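Local coordinates for B-type Cna protein (Enterococcus faecium, PDB 6FWY) that is of unknown function but, as a thioester domain of a cell-wall-anchored surface protein, may help the bacterium attach to host surfaces, at residues A[6-18]-A[59-73]. Sequence-based numbering, arbitrary orientation.
Sequences VTKPTSAKFIETG and SPTGSGAGSLKYKGA
A water joins F14 of strand 11-17 to P60 and G66, which flank the weakly bonded helical turn 62-65. F14 N donates to it at 2.7 Å, and P60 O and G66 O lie within hydrogen-bonding distance of it. E16 OE2 has one clear donor, S59 OG at 2.9 Å, which comes from above the carboxylate plane. T61 OG1 lies 3.3 Å from E16 OE2, weak at best, and 2.7 Å from S59 OG; its one proton may go to either. T61 CG2 points back to the F14 backbone. Beyond the water the chains pair as antiparallel strands, 11-17 with 67-73, in the large sheet of the thioester domain. In the hydrogen-bonded pair A12-L68, L68 N donates to A12 O at 2.9 Å, and A12 N to L68 O. Two residues along, past the non-hydrogen-bonded pair S11-K69, Y70 N donates to T10 O from above the carbonyl plane. The F14 ring turns beside its own backbone N (chi1 -61°), which brings CD2 to 4.1 Å from P60 CG and CE2 near L68 CD2. F42 of strand 32-44 meets this ring at about a right angle. At the other end, K8 CB sits over one face of the Y70 ring, a CH-pi contact 4.2 Å from the centroid. The K8 chain bends at chi2, passes Y70 OH with CD, and bends again at chi4 (-64°), where NZ donates to V6 O at 2.9 Å.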
ATOM      1  N   VAL A   6      -4.595  -8.790  -3.258  1.00 40.67           N
ATOM      2  CA  VAL A   6      -3.653  -7.870  -3.882  1.00 39.75           C
ATOM      3  C   VAL A   6      -2.905  -8.622  -4.984  1.00 39.86           C
ATOM      4  O   VAL A   6      -2.367  -9.705  -4.738  1.00 40.20           O
ATOM      5  CB  VAL A   6      -2.662  -7.306  -2.850  1.00 38.79           C
ATOM      6  CG1 VAL A   6      -1.612  -6.379  -3.493  1.00 38.02           C
ATOM      7  CG2 VAL A   6      -3.424  -6.558  -1.750  1.00 39.24           C
ATOM      8  N   THR A   7      -2.875  -8.052  -6.188  1.00 39.43           N
ATOM      9  CA  THR A   7      -2.114  -8.630  -7.289  1.00 39.72           C
ATOM     10  C   THR A   7      -0.633  -8.379  -7.024  1.00 38.75           C
ATOM     11  O   THR A   7      -0.231  -7.248  -6.738  1.00 38.73           O
ATOM     12  CB  THR A   7      -2.543  -8.031  -8.646  1.00 40.53           C
ATOM     13  OG1 THR A   7      -3.931  -8.306  -8.869  1.00 40.64           O
ATOM     14  CG2 THR A   7      -1.742  -8.610  -9.811  1.00 41.00           C
ATOM     15  N   LYS A   8       0.165  -9.432  -7.102  1.00 38.44           N
ATOM     16  CA  LYS A   8       1.579  -9.320  -6.766  1.00 37.62           C
ATOM     17  C   LYS A   8       2.390  -8.928  -7.991  1.00 37.91           C
ATOM     18  O   LYS A   8       2.104  -9.403  -9.095  1.00 39.39           O
ATOM     19  CB  LYS A   8       2.092 -10.640  -6.172  1.00 37.95           C
ATOM     20  CG  LYS A   8       1.337 -11.109  -4.930  1.00 38.13           C
ATOM     21  CD  LYS A   8       1.272 -10.049  -3.830  1.00 38.02           C
ATOM     22  CE  LYS A   8       0.674 -10.568  -2.525  1.00 38.92           C
ATOM     23  NZ  LYS A   8      -0.745 -10.974  -2.693  1.00 40.50           N
ATOM     24  N   PRO A   9       3.381  -8.037  -7.823  1.00 36.85           N
ATOM     25  CA  PRO A   9       4.348  -7.857  -8.901  1.00 37.22           C
ATOM     26  C   PRO A   9       5.179  -9.119  -9.073  1.00 37.37           C
ATOM     27  O   PRO A   9       5.231  -9.929  -8.161  1.00 36.99           O
ATOM     28  CB  PRO A   9       5.203  -6.672  -8.456  1.00 36.44           C
ATOM     29  CG  PRO A   9       4.953  -6.513  -7.017  1.00 36.14           C
ATOM     30  CD  PRO A   9       3.723  -7.262  -6.635  1.00 36.29           C
ATOM     31  N   THR A  10       5.775  -9.296 -10.238  1.00 37.47           N
ATOM     32  CA  THR A  10       6.631 -10.447 -10.519  1.00 37.89           C
ATOM     33  C   THR A  10       8.134 -10.154 -10.493  1.00 36.60           C
ATOM     34  O   THR A  10       8.922 -11.095 -10.291  1.00 36.14           O
ATOM     35  CB  THR A  10       6.291 -11.069 -11.885  1.00 39.31           C
ATOM     36  OG1 THR A  10       6.407 -10.057 -12.895  1.00 39.25           O
ATOM     37  CG2 THR A  10       4.870 -11.660 -11.865  1.00 40.15           C
ATOM     38  N   SER A  11       8.536  -8.909 -10.744  1.00 36.20           N
ATOM     39  CA  SER A  11       9.947  -8.500 -10.684  1.00 36.67           C
ATOM     40  C   SER A  11      10.109  -6.989 -10.646  1.00 35.94           C
ATOM     41  O   SER A  11       9.157  -6.246 -10.862  1.00 35.17           O
ATOM     42  CB  SER A  11      10.747  -9.047 -11.859  1.00 38.22           C
ATOM     43  OG  SER A  11      10.389  -8.364 -13.059  1.00 39.27           O
ATOM     44  N   ALA A  12      11.328  -6.558 -10.362  1.00 36.39           N
ATOM     45  CA  ALA A  12      11.672  -5.142 -10.242  1.00 36.45           C
ATOM     46  C   ALA A  12      13.128  -4.950 -10.660  1.00 37.25           C
ATOM     47  O   ALA A  12      13.960  -5.833 -10.500  1.00 36.76           O
ATOM     48  CB  ALA A  12      11.458  -4.620  -8.818  1.00 35.65           C
ATOM     49  N   LYS A  13      13.402  -3.784 -11.237  1.00 38.22           N
ATOM     50  CA  LYS A  13      14.714  -3.398 -11.746  1.00 39.45           C
ATOM     51  C   LYS A  13      15.082  -2.108 -11.037  1.00 38.90           C
ATOM     52  O   LYS A  13      14.295  -1.157 -11.012  1.00 39.20           O
ATOM     53  CB  LYS A  13      14.635  -3.144 -13.260  1.00 41.79           C
ATOM     54  CG  LYS A  13      15.807  -2.380 -13.871  1.00 43.17           C
ATOM     55  CD  LYS A  13      16.861  -3.268 -14.541  1.00 44.68           C
ATOM     56  CE  LYS A  13      17.622  -2.505 -15.623  1.00 45.94           C
ATOM     57  NZ  LYS A  13      18.920  -3.188 -15.898  1.00 46.92           N
ATOM     58  N   PHE A  14      16.294  -2.084 -10.496  1.00 38.78           N
ATOM     59  CA  PHE A  14      16.741  -0.955  -9.689  1.00 38.50           C
ATOM     60  C   PHE A  14      17.934  -0.252 -10.321  1.00 39.70           C
ATOM     61  O   PHE A  14      18.756  -0.869 -11.010  1.00 40.42           O
ATOM     62  CB  PHE A  14      17.086  -1.415  -8.281  1.00 37.13           C
ATOM     63  CG  PHE A  14      15.925  -2.010  -7.545  1.00 36.30           C
ATOM     64  CD1 PHE A  14      14.989  -1.190  -6.893  1.00 35.28           C
ATOM     65  CD2 PHE A  14      15.757  -3.390  -7.482  1.00 36.56           C
ATOM     66  CE1 PHE A  14      13.925  -1.737  -6.206  1.00 34.26           C
ATOM     67  CE2 PHE A  14      14.678  -3.947  -6.803  1.00 35.70           C
ATOM     68  CZ  PHE A  14      13.758  -3.111  -6.175  1.00 34.62           C
ATOM     69  N   ILE A  15      18.032   1.040 -10.036  1.00 40.11           N
ATOM     70  CA  ILE A  15      18.989   1.941 -10.673  1.00 40.68           C
ATOM     71  C   ILE A  15      19.547   2.813  -9.566  1.00 39.57           C
ATOM     72  O   ILE A  15      18.794   3.279  -8.724  1.00 37.69           O
ATOM     73  CB  ILE A  15      18.272   2.838 -11.702  1.00 42.14           C
ATOM     74  CG1 ILE A  15      17.653   1.995 -12.826  1.00 43.14           C
ATOM     75  CG2 ILE A  15      19.241   3.858 -12.290  1.00 43.85           C
ATOM     76  CD1 ILE A  15      16.533   2.686 -13.582  1.00 44.35           C
ATOM     77  N   GLU A  16      20.854   3.039  -9.579  1.00 40.51           N
ATOM     78  CA  GLU A  16      21.532   3.944  -8.626  1.00 40.49           C
ATOM     79  C   GLU A  16      21.197   5.394  -8.946  1.00 40.73           C
ATOM     80  O   GLU A  16      21.158   5.764 -10.125  1.00 42.31           O
ATOM     81  CB  GLU A  16      23.046   3.777  -8.732  1.00 42.31           C
ATOM     82  CG  GLU A  16      23.594   2.375  -8.371  1.00 42.45           C
ATOM     83  CD  GLU A  16      23.907   2.204  -6.903  1.00 43.09           C
ATOM     84  OE1 GLU A  16      23.175   2.776  -6.049  1.00 43.35           O
ATOM     85  OE2 GLU A  16      24.878   1.496  -6.565  1.00 44.00           O
ATOM     86  N   THR A  17      20.942   6.210  -7.926  1.00 39.31           N
ATOM     87  CA  THR A  17      20.694   7.654  -8.124  1.00 39.96           C
ATOM     88  C   THR A  17      21.971   8.493  -8.197  1.00 40.41           C
ATOM     89  O   THR A  17      21.929   9.639  -8.628  1.00 41.55           O
ATOM     90  CB  THR A  17      19.855   8.263  -6.974  1.00 39.24           C
ATOM     91  OG1 THR A  17      20.600   8.211  -5.747  1.00 37.66           O
ATOM     92  CG2 THR A  17      18.548   7.526  -6.805  1.00 38.34           C
ATOM     93  N   GLY A  18      23.086   7.950  -7.737  1.00 39.73           N
ATOM     94  CA  GLY A  18      24.336   8.694  -7.574  1.00 40.75           C
ATOM     95  C   GLY A  18      24.574   9.158  -6.142  1.00 39.51           C
ATOM     96  O   GLY A  18      25.649   9.611  -5.836  1.00 40.26           O
ATOM     97  N   SER A  59      24.361  -3.314  -3.290  1.00 36.52           N
ATOM     98  CA  SER A  59      23.135  -2.769  -3.896  1.00 36.43           C
ATOM     99  C   SER A  59      22.671  -3.565  -5.120  1.00 35.74           C
ATOM    100  O   SER A  59      23.499  -4.049  -5.868  1.00 36.09           O
ATOM    101  CB  SER A  59      23.339  -1.292  -4.278  1.00 38.13           C
ATOM    102  OG  SER A  59      24.141  -1.084  -5.486  1.00 41.84           O
ATOM    103  N   PRO A  60      21.348  -3.690  -5.314  1.00 34.83           N
ATOM    104  CA  PRO A  60      20.839  -4.588  -6.364  1.00 36.00           C
ATOM    105  C   PRO A  60      20.708  -3.854  -7.732  1.00 36.15           C
ATOM    106  O   PRO A  60      19.633  -3.801  -8.300  1.00 35.66           O
ATOM    107  CB  PRO A  60      19.475  -4.982  -5.810  1.00 35.39           C
ATOM    108  CG  PRO A  60      19.022  -3.749  -5.101  1.00 34.52           C
ATOM    109  CD  PRO A  60      20.239  -3.006  -4.612  1.00 34.05           C
ATOM    110  N   THR A  61      21.831  -3.353  -8.232  1.00 37.17           N
ATOM    111  CA  THR A  61      21.919  -2.487  -9.400  1.00 38.14           C
ATOM    112  C   THR A  61      23.066  -2.906 -10.321  1.00 39.87           C
ATOM    113  O   THR A  61      23.983  -3.636  -9.928  1.00 38.68           O
ATOM    114  CB  THR A  61      22.178  -1.016  -8.977  1.00 38.16           C
ATOM    115  OG1 THR A  61      23.288  -0.949  -8.046  1.00 38.29           O
ATOM    116  CG2 THR A  61      20.952  -0.422  -8.294  1.00 37.05           C
ATOM    117  N   GLY A  62      23.008  -2.425 -11.564  1.00 41.74           N
ATOM    118  CA  GLY A  62      23.978  -2.783 -12.611  1.00 44.03           C
ATOM    119  C   GLY A  62      23.556  -3.993 -13.432  1.00 45.17           C
ATOM    120  O   GLY A  62      22.518  -4.576 -13.195  1.00 46.04           O
ATOM    121  N   SER A  63      24.373  -4.358 -14.415  1.00 46.78           N
ATOM    122  CA  SER A  63      24.060  -5.446 -15.355  1.00 47.65           C
ATOM    123  C   SER A  63      24.052  -6.834 -14.702  1.00 47.24           C
ATOM    124  O   SER A  63      23.271  -7.694 -15.080  1.00 47.79           O
ATOM    125  CB  SER A  63      25.031  -5.413 -16.543  1.00 49.49           C
ATOM    126  OG  SER A  63      26.368  -5.272 -16.119  1.00 49.51           O
ATOM    127  N   GLY A  64      24.917  -7.046 -13.728  1.00 46.84           N
ATOM    128  CA  GLY A  64      24.954  -8.288 -12.943  1.00 46.64           C
ATOM    129  C   GLY A  64      23.620  -8.564 -12.264  1.00 44.86           C
ATOM    130  O   GLY A  64      22.991  -9.605 -12.513  1.00 46.55           O
ATOM    131  N   ALA A  65      23.174  -7.607 -11.450  1.00 42.40           N
ATOM    132  CA  ALA A  65      21.867  -7.676 -10.772  1.00 40.68           C
ATOM    133  C   ALA A  65      20.680  -8.032 -11.718  1.00 40.77           C
ATOM    134  O   ALA A  65      19.936  -8.976 -11.465  1.00 38.72           O
ATOM    135  CB  ALA A  65      21.577  -6.357 -10.056  1.00 38.98           C
ATOM    136  N   GLY A  66      20.540  -7.251 -12.785  1.00 41.54           N
ATOM    137  CA  GLY A  66      19.402  -7.343 -13.701  1.00 42.56           C
ATOM    138  C   GLY A  66      18.132  -7.099 -12.937  1.00 41.34           C
ATOM    139  O   GLY A  66      18.132  -6.317 -11.965  1.00 41.62           O
ATOM    140  N   SER A  67      17.083  -7.793 -13.305  1.00 41.21           N
ATOM    141  CA  SER A  67      15.851  -7.821 -12.509  1.00 40.61           C
ATOM    142  C   SER A  67      15.972  -8.789 -11.318  1.00 39.73           C
ATOM    143  O   SER A  67      16.563  -9.865 -11.435  1.00 40.25           O
ATOM    144  CB  SER A  67      14.613  -8.179 -13.368  1.00 41.09           C
ATOM    145  OG  SER A  67      14.858  -8.973 -14.510  1.00 43.44           O
ATOM    146  N   LEU A  68      15.399  -8.367 -10.198  1.00 38.44           N
ATOM    147  CA  LEU A  68      15.188  -9.223  -9.027  1.00 37.92           C
ATOM    148  C   LEU A  68      13.742  -9.729  -9.072  1.00 37.74           C
ATOM    149  O   LEU A  68      12.818  -8.944  -9.243  1.00 36.59           O
ATOM    150  CB  LEU A  68      15.394  -8.411  -7.753  1.00 36.64           C
ATOM    151  CG  LEU A  68      16.822  -8.157  -7.258  1.00 36.76           C
ATOM    152  CD1 LEU A  68      17.614  -7.341  -8.222  1.00 37.60           C
ATOM    153  CD2 LEU A  68      16.788  -7.428  -5.930  1.00 35.29           C
ATOM    154  N   LYS A  69      13.555 -11.036  -8.909  1.00 38.44           N
ATOM    155  CA  LYS A  69      12.204 -11.634  -8.891  1.00 39.26           C
ATOM    156  C   LYS A  69      11.502 -11.292  -7.574  1.00 38.17           C
ATOM    157  O   LYS A  69      12.153 -11.026  -6.557  1.00 35.87           O
ATOM    158  CB  LYS A  69      12.325 -13.142  -9.060  1.00 40.95           C
ATOM    159  CG  LYS A  69      11.095 -13.973  -9.329  1.00 42.06           C
ATOM    160  CD  LYS A  69      11.460 -15.441  -9.046  1.00 43.41           C
ATOM    161  CE  LYS A  69      10.277 -16.405  -9.202  1.00 44.54           C
ATOM    162  NZ  LYS A  69      10.197 -17.452  -8.126  1.00 45.11           N
ATOM    163  N   TYR A  70      10.169 -11.279  -7.630  1.00 38.20           N
ATOM    164  CA  TYR A  70       9.306 -11.075  -6.462  1.00 37.75           C
ATOM    165  C   TYR A  70       9.625 -12.074  -5.357  1.00 37.75           C
ATOM    166  O   TYR A  70       9.825 -13.249  -5.629  1.00 38.22           O
ATOM    167  CB  TYR A  70       7.834 -11.218  -6.850  1.00 38.20           C
ATOM    168  CG  TYR A  70       6.866 -11.144  -5.700  1.00 38.19           C
ATOM    169  CD1 TYR A  70       6.673  -9.948  -5.027  1.00 37.68           C
ATOM    170  CD2 TYR A  70       6.145 -12.268  -5.273  1.00 38.93           C
ATOM    171  CE1 TYR A  70       5.774  -9.851  -3.964  1.00 37.79           C
ATOM    172  CE2 TYR A  70       5.231 -12.172  -4.223  1.00 38.97           C
ATOM    173  CZ  TYR A  70       5.056 -10.967  -3.564  1.00 38.32           C
ATOM    174  OH  TYR A  70       4.194 -10.843  -2.499  1.00 38.71           O
ATOM    175  N   LYS A  71       9.690 -11.583  -4.117  1.00 37.27           N
ATOM    176  CA  LYS A  71       9.952 -12.420  -2.964  1.00 38.25           C
ATOM    177  C   LYS A  71       8.738 -12.498  -2.035  1.00 38.56           C
ATOM    178  O   LYS A  71       8.315 -13.585  -1.675  1.00 39.41           O
ATOM    179  CB  LYS A  71      11.164 -11.888  -2.202  1.00 37.51           C
ATOM    180  CG  LYS A  71      11.574 -12.727  -1.013  1.00 37.77           C
ATOM    181  CD  LYS A  71      12.758 -12.041  -0.325  1.00 37.47           C
ATOM    182  CE  LYS A  71      12.959 -12.459   1.133  1.00 38.14           C
ATOM    183  NZ  LYS A  71      13.467 -13.848   1.261  1.00 39.71           N
ATOM    184  N   GLY A  72       8.210 -11.344  -1.625  1.00 38.26           N
ATOM    185  CA  GLY A  72       7.058 -11.309  -0.723  1.00 38.34           C
ATOM    186  C   GLY A  72       6.473  -9.938  -0.486  1.00 38.02           C
ATOM    187  O   GLY A  72       6.958  -8.911  -1.009  1.00 39.08           O
ATOM    188  N   ALA A  73       5.396  -9.928   0.294  1.00 37.63           N
ATOM    189  CA  ALA A  73       4.649  -8.701   0.585  1.00 37.28           C
ATOM    190  C   ALA A  73       5.240  -8.069   1.817  1.00 36.26           C
ATOM    191  O   ALA A  73       5.410  -8.733   2.822  1.00 38.41           O
ATOM    192  CB  ALA A  73       3.183  -9.033   0.804  1.00 37.77           C
TER
HETATM  193  O   HOH W   1      18.029  -4.216 -10.509  1.00 34.84           O